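Side-chain contacts in NOL1/NOP2/sun family protein (Enterococcus faecium, PDB 3M4X), which probably methylates ribosomal RNA, joining a methyltransferase domain to an RNA-binding PUA-like domain: residues A[390-395]-A[425-430]; A[337-342]-A[372-377]. All blocks are in the same frame, centred on the assembly; numbering follows the deposited sequence.

Interactions 1 and 2 lie on the same side of the chain's centre, their own centres about 13 Å apart, and involve two neighbouring sheets, one four-stranded and antiparallel, the other the mixed PUA-like sheet. They come in series: interaction 2 closes at strand 372-378 of the four-stranded sheet, and interaction 1 then begins at the end of helix 386-390 and finishes on strand 426-430 of the PUA-like sheet. The two contacts also touch, A391 CB lying 3.9 Å from L372 CD1 and K394 NZ 4.1 Å from Y339 CD1. The loop 390-395 therefore meets L372 and Y339 as well as strand 426-430, and so bridges the two sheets.

Interaction 1. Residues A[390-395]-A[425-430]; sequences LATKKI and WVLLVL
L427 holds CG anti to its backbone N (chi1 -178°), which sends its isobutyl group off strand 426-430 toward the loop 390-395, while I395 keeps CD1 fully extended from CA (chi2 180°) and reaches back toward the strand. The chi1 of I395, -102°, is well removed from a staggered value, so that side chain sits in a somewhat strained rotation. Two successive carbons of that branch, CG1 and CD1, divide the work. I395 CG1 passes L427 CD2 at 4.0 Å, the two side chains crossing at about a right angle, and I395 CD1 meets V429 end on, nearly equidistant from both branches: 3.6 Å to V429 CG2 and 3.7 Å to V429 CG1. The two segments bury 168 Å² between them, and the contacts across them are van der Waals ones.

T392 contributes the other approach. It points at L427 tip to tip, with T392 CG2 4.0 Å from L427 CD2, so this one leucine methyl serves both loop residues. T392 OG1 also lies 4.0 Å from L427 CD2 while bonding back to A389 O and L388 O in helix 386-390; those bonds limit rotation about CA-CB and leave the methyl directed at the strand.

L427 and V429 are two residues apart on one strand and present the same face of the five-stranded mixed sheet of the PUA-like domain, where 426-430 pairs in parallel with 400-403 and antiparallel with 433-441. The patch continues beyond the loop: I398 touches T392 and L427, and P434 touches I395 and L427.

Interaction 2. Residues A[337-342]-A[372-377]; sequences FHYEAT and LHLGDF
The phenol oxygen of Y339 lies against a leucine methyl while it is hydrogen-bonded to a carboxylate: Y339 OH is 3.6 Å from L372 CD2 and bonds to E354 OE1. The hydroxyl end of the tyrosine is thus both packed against strand 372-378 and satisfied as a polar group. That carboxylate has a second grip on the loop, since its OE2 accepts a hydrogen bond from T342 N, and E354 itself pairs through its backbone with L372. If E354 is ionised, as is likely, it would polarise the phenol O-H.

The approach differs for the two leucines. L372 comes from the opposite direction to Y339 and meets its OH, whereas L374 crosses the tyrosine at about a right angle and sets its CD2 3.9 Å from Y339 CE2 and 4.0 Å from Y339 OH. Both methyls stand obliquely to the aromatic ring. The ring reaches them because CG of Y339 lies anti to the backbone N (chi1 175°), directing the phenol toward the strand. In L374, CG lies beside the backbone N, opposite the carbonyl carbon (chi1 -66°). W330 touches both Y339 and L374, so it brings helix 324-336 against the same patch.

The backbone geometry accounts for the position of the tyrosine. H338 has positive phi (55°) and is the C-prime residue of a Schellman motif, with Y339 N bonded to S334 O and H338 N to N335 O. Helix 324-336 thus ends sharply and hands Y339 to the four-stranded antiparallel sheet, an arrangement that combines a Schellman helix end with helix-on-sheet packing in the first C-terminal domain of an RsmF-type methyltransferase.

Interaction 1. Residues A[390-395]-A[425-430]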
loop_
_atom_site.group_PDB
_atom_site.type_symbol
_atom_site.label_atom_id
_atom_site.label_comp_id
_atom_site.label_asym_id
_atom_site.label_seq_id
_atom_site.Cartn_x
_atom_site.Cartn_y
_atom_site.Cartn_z
ATOM N N LEU A 390 1.455 -2.243 16.766
ATOM C CA LEU A 390 1.951 -2.750 15.480
ATOM C C LEU A 390 2.945 -1.834 14.752
ATOM O O LEU A 390 3.528 -2.232 13.746
ATOM C CB LEU A 390 0.781 -3.101 14.557
ATOM C CG LEU A 390 0.302 -4.551 14.737
ATOM C CD1 LEU A 390 -0.136 -4.828 16.176
ATOM C CD2 LEU A 390 -0.810 -4.896 13.768
ATOM N N ALA A 391 3.159 -0.626 15.276
ATOM C CA ALA A 391 4.191 0.283 14.747
ATOM C C ALA A 391 5.438 0.302 15.620
ATOM O O ALA A 391 6.340 1.115 15.411
ATOM C CB ALA A 391 3.643 1.691 14.610
ATOM N N THR A 392 5.497 -0.589 16.603
ATOM C CA THR A 392 6.648 -0.628 17.494
ATOM C C THR A 392 7.826 -1.181 16.725
ATOM O O THR A 392 7.706 -2.215 16.080
ATOM C CB THR A 392 6.415 -1.551 18.710
ATOM O OG1 THR A 392 5.257 -1.123 19.426
ATOM C CG2 THR A 392 7.621 -1.514 19.642
ATOM N N LYS A 393 8.967 -0.509 16.804
ATOM C CA LYS A 393 10.159 -1.015 16.140
ATOM C C LYS A 393 11.240 -1.473 17.121
ATOM O O LYS A 393 12.055 -2.321 16.805
ATOM C CB LYS A 393 10.715 0.025 15.156
ATOM C CG LYS A 393 10.119 1.421 15.302
ATOM C CD LYS A 393 10.019 2.124 13.952
ATOM C CE LYS A 393 9.617 3.589 14.114
ATOM N NZ LYS A 393 9.573 4.300 12.801
ATOM N N LYS A 394 11.230 -0.907 18.315
ATOM C CA LYS A 394 12.310 -1.086 19.269
ATOM C C LYS A 394 11.746 -1.768 20.507
ATOM O O LYS A 394 11.158 -1.142 21.384
ATOM C CB LYS A 394 12.928 0.272 19.628
ATOM C CG LYS A 394 11.927 1.285 20.227
ATOM C CD LYS A 394 10.813 1.675 19.245
ATOM C CE LYS A 394 9.503 1.975 19.971
ATOM N NZ LYS A 394 8.404 2.382 19.035
ATOM N N ILE A 395 11.909 -3.071 20.559
ATOM C CA ILE A 395 11.255 -3.859 21.587
ATOM C C ILE A 395 12.024 -3.857 22.925
ATOM O O ILE A 395 11.464 -4.142 23.978
ATOM C CB ILE A 395 10.978 -5.273 21.037
ATOM C CG1 ILE A 395 9.507 -5.391 20.639
ATOM C CG2 ILE A 395 11.388 -6.343 22.006
ATOM C CD1 ILE A 395 9.156 -6.745 20.079
ATOM N N TRP A 425 -0.307 -1.812 31.183
ATOM C CA TRP A 425 -0.214 -1.874 29.720
ATOM C C TRP A 425 1.057 -2.551 29.259
ATOM O O TRP A 425 2.151 -2.125 29.602
ATOM C CB TRP A 425 -0.301 -0.476 29.105
ATOM C CG TRP A 425 -1.617 0.128 29.343
ATOM C CD1 TRP A 425 -1.915 1.162 30.191
ATOM C CD2 TRP A 425 -2.853 -0.287 28.760
ATOM N NE1 TRP A 425 -3.264 1.421 30.156
ATOM C CE2 TRP A 425 -3.861 0.544 29.284
ATOM C CE3 TRP A 425 -3.204 -1.279 27.836
ATOM C CZ2 TRP A 425 -5.197 0.416 28.914
ATOM C CZ3 TRP A 425 -4.529 -1.401 27.467
ATOM C CH2 TRP A 425 -5.509 -0.564 28.008
ATOM N N VAL A 426 0.913 -3.621 28.486
ATOM C CA VAL A 426 2.077 -4.362 28.027
ATOM C C VAL A 426 1.929 -4.700 26.563
ATOM O O VAL A 426 0.824 -4.990 26.095
ATOM C CB VAL A 426 2.295 -5.661 28.845
ATOM C CG1 VAL A 426 2.656 -5.327 30.288
ATOM C CG2 VAL A 426 1.059 -6.565 28.786
ATOM N N LEU A 427 3.044 -4.637 25.841
ATOM C CA LEU A 427 3.085 -5.074 24.452
ATOM C C LEU A 427 3.243 -6.588 24.440
ATOM O O LEU A 427 4.247 -7.108 24.912
ATOM C CB LEU A 427 4.276 -4.437 23.720
ATOM C CG LEU A 427 4.397 -4.776 22.226
ATOM C CD1 LEU A 427 3.253 -4.142 21.431
ATOM C CD2 LEU A 427 5.759 -4.383 21.645
ATOM N N LEU A 428 2.255 -7.294 23.909
ATOM C CA LEU A 428 2.378 -8.742 23.733
ATOM C C LEU A 428 3.314 -9.045 22.568
ATOM O O LEU A 428 3.160 -8.493 21.484
ATOM C CB LEU A 428 1.003 -9.377 23.508
ATOM C CG LEU A 428 -0.017 -8.950 24.568
ATOM C CD1 LEU A 428 -1.285 -9.780 24.496
ATOM C CD2 LEU A 428 0.573 -9.031 25.959
ATOM N N VAL A 429 4.305 -9.900 22.802
ATOM C CA VAL A 429 5.306 -10.207 21.784
ATOM C C VAL A 429 5.453 -11.717 21.598
ATOM O O VAL A 429 5.733 -12.442 22.553
ATOM C CB VAL A 429 6.685 -9.584 22.120
ATOM C CG1 VAL A 429 7.728 -9.996 21.097
ATOM C CG2 VAL A 429 6.593 -8.063 22.191
ATOM N N LEU A 430 5.254 -12.178 20.364
ATOM C CA LEU A 430 5.428 -13.585 20.008
ATOM C C LEU A 430 6.794 -13.754 19.359
ATOM O O LEU A 430 7.017 -13.329 18.225
ATOM C CB LEU A 430 4.322 -14.032 19.044
ATOM C CG LEU A 430 4.216 -15.479 18.560
ATOM C CD1 LEU A 430 4.131 -16.470 19.716
ATOM C CD2 LEU A 430 2.988 -15.606 17.669
#

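Interaction 2. Residues A[337-342]-A[372-377]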
loop_
_atom_site.group_PDB
_atom_site.type_symbol
_atom_site.label_atom_id
_atom_site.label_comp_id
_atom_site.label_asym_id
_atom_site.label_seq_id
_atom_site.Cartn_x
_atom_site.Cartn_y
_atom_site.Cartn_z
ATOM N N PHE A 337 5.792 3.830 29.392
ATOM C CA PHE A 337 5.881 2.972 28.224
ATOM C C PHE A 337 7.052 3.397 27.337
ATOM O O PHE A 337 7.399 2.699 26.386
ATOM C CB PHE A 337 4.549 2.931 27.467
ATOM C CG PHE A 337 4.539 1.981 26.296
ATOM C CD1 PHE A 337 4.244 0.636 26.479
ATOM C CD2 PHE A 337 4.821 2.438 25.016
ATOM C CE1 PHE A 337 4.238 -0.230 25.413
ATOM C CE2 PHE A 337 4.813 1.578 23.942
ATOM C CZ PHE A 337 4.519 0.237 24.136
ATOM N N HIS A 338 7.681 4.521 27.677
ATOM C CA HIS A 338 8.887 4.995 26.983
ATOM C C HIS A 338 8.717 5.151 25.475
ATOM O O HIS A 338 9.561 4.705 24.694
ATOM C CB HIS A 338 10.111 4.113 27.292
ATOM C CG HIS A 338 10.464 4.067 28.744
ATOM N ND1 HIS A 338 11.405 4.904 29.308
ATOM C CD2 HIS A 338 9.977 3.311 29.755
ATOM C CE1 HIS A 338 11.487 4.656 30.604
ATOM N NE2 HIS A 338 10.626 3.699 30.901
ATOM N N TYR A 339 7.624 5.797 25.080
ATOM C CA TYR A 339 7.447 6.266 23.706
ATOM C C TYR A 339 7.358 7.795 23.699
ATOM O O TYR A 339 6.668 8.383 24.530
ATOM C CB TYR A 339 6.179 5.669 23.083
ATOM C CG TYR A 339 5.856 6.210 21.704
ATOM C CD1 TYR A 339 6.286 5.547 20.557
ATOM C CD2 TYR A 339 5.131 7.389 21.548
ATOM C CE1 TYR A 339 6.001 6.042 19.301
ATOM C CE2 TYR A 339 4.843 7.889 20.293
ATOM C CZ TYR A 339 5.280 7.214 19.175
ATOM O OH TYR A 339 4.998 7.703 17.923
ATOM N N GLU A 340 8.058 8.431 22.767
ATOM C CA GLU A 340 7.970 9.877 22.613
ATOM C C GLU A 340 7.548 10.253 21.190
ATOM O O GLU A 340 8.146 9.802 20.214
ATOM C CB GLU A 340 9.303 10.529 22.971
ATOM C CG GLU A 340 9.285 12.050 22.964
ATOM C CD GLU A 340 10.408 12.653 23.798
ATOM O OE1 GLU A 340 11.410 11.950 24.069
ATOM O OE2 GLU A 340 10.286 13.832 24.192
ATOM N N ALA A 341 6.520 11.090 21.086
ATOM C CA ALA A 341 5.930 11.457 19.797
ATOM C C ALA A 341 6.865 12.314 18.957
ATOM O O ALA A 341 7.625 13.116 19.490
ATOM C CB ALA A 341 4.616 12.185 20.019
ATOM N N THR A 342 6.799 12.145 17.641
ATOM C CA THR A 342 7.592 12.952 16.715
ATOM C C THR A 342 6.753 13.994 15.948
ATOM O O THR A 342 7.195 15.123 15.746
ATOM C CB THR A 342 8.396 12.068 15.729
ATOM O OG1 THR A 342 9.746 11.952 16.189
ATOM C CG2 THR A 342 8.408 12.672 14.326
ATOM N N LEU A 372 -0.399 8.325 12.911
ATOM C CA LEU A 372 -0.374 7.193 13.821
ATOM C C LEU A 372 -1.416 7.365 14.909
ATOM O O LEU A 372 -1.386 8.333 15.675
ATOM C CB LEU A 372 1.018 6.993 14.435
ATOM C CG LEU A 372 1.148 5.790 15.393
ATOM C CD1 LEU A 372 0.938 4.457 14.653
ATOM C CD2 LEU A 372 2.489 5.797 16.152
ATOM N N HIS A 373 -2.343 6.418 14.963
ATOM C CA HIS A 373 -3.329 6.360 16.028
ATOM C C HIS A 373 -2.666 5.845 17.312
ATOM O O HIS A 373 -2.292 4.675 17.398
ATOM C CB HIS A 373 -4.467 5.430 15.604
ATOM C CG HIS A 373 -5.524 5.257 16.641
ATOM N ND1 HIS A 373 -5.865 6.255 17.531
ATOM C CD2 HIS A 373 -6.326 4.207 16.933
ATOM C CE1 HIS A 373 -6.826 5.825 18.325
ATOM N NE2 HIS A 373 -7.124 4.583 17.982
ATOM N N LEU A 374 -2.520 6.717 18.308
ATOM C CA LEU A 374 -1.781 6.373 19.524
ATOM C C LEU A 374 -2.646 5.653 20.560
ATOM O O LEU A 374 -2.168 4.763 21.268
ATOM C CB LEU A 374 -1.156 7.624 20.146
ATOM C CG LEU A 374 -0.050 8.298 19.325
ATOM C CD1 LEU A 374 0.351 9.619 19.938
ATOM C CD2 LEU A 374 1.164 7.396 19.177
ATOM N N GLY A 375 -3.912 6.051 20.649
ATOM C CA GLY A 375 -4.847 5.436 21.572
ATOM C C GLY A 375 -6.098 6.277 21.779
ATOM O O GLY A 375 -6.293 7.294 21.106
ATOM N N ASP A 376 -6.943 5.842 22.713
ATOM C CA ASP A 376 -8.211 6.508 22.989
ATOM C C ASP A 376 -8.324 6.907 24.447
ATOM O O ASP A 376 -7.963 6.147 25.350
ATOM C CB ASP A 376 -9.396 5.607 22.643
ATOM C CG ASP A 376 -9.478 5.303 21.169
ATOM O OD1 ASP A 376 -8.985 6.132 20.383
ATOM O OD2 ASP A 376 -10.028 4.245 20.796
ATOM N N PHE A 377 -8.842 8.104 24.670
ATOM C CA PHE A 377 -9.169 8.542 26.010
ATOM C C PHE A 377 -10.547 8.016 26.364
ATOM O O PHE A 377 -11.440 7.965 25.517
ATOM C CB PHE A 377 -9.168 10.060 26.080
ATOM C CG PHE A 377 -7.827 10.682 25.809
ATOM C CD1 PHE A 377 -7.589 11.347 24.611
ATOM C CD2 PHE A 377 -6.816 10.624 26.761
ATOM C CE1 PHE A 377 -6.372 11.936 24.363
ATOM C CE2 PHE A 377 -5.592 11.213 26.524
ATOM C CZ PHE A 377 -5.369 11.865 25.321
#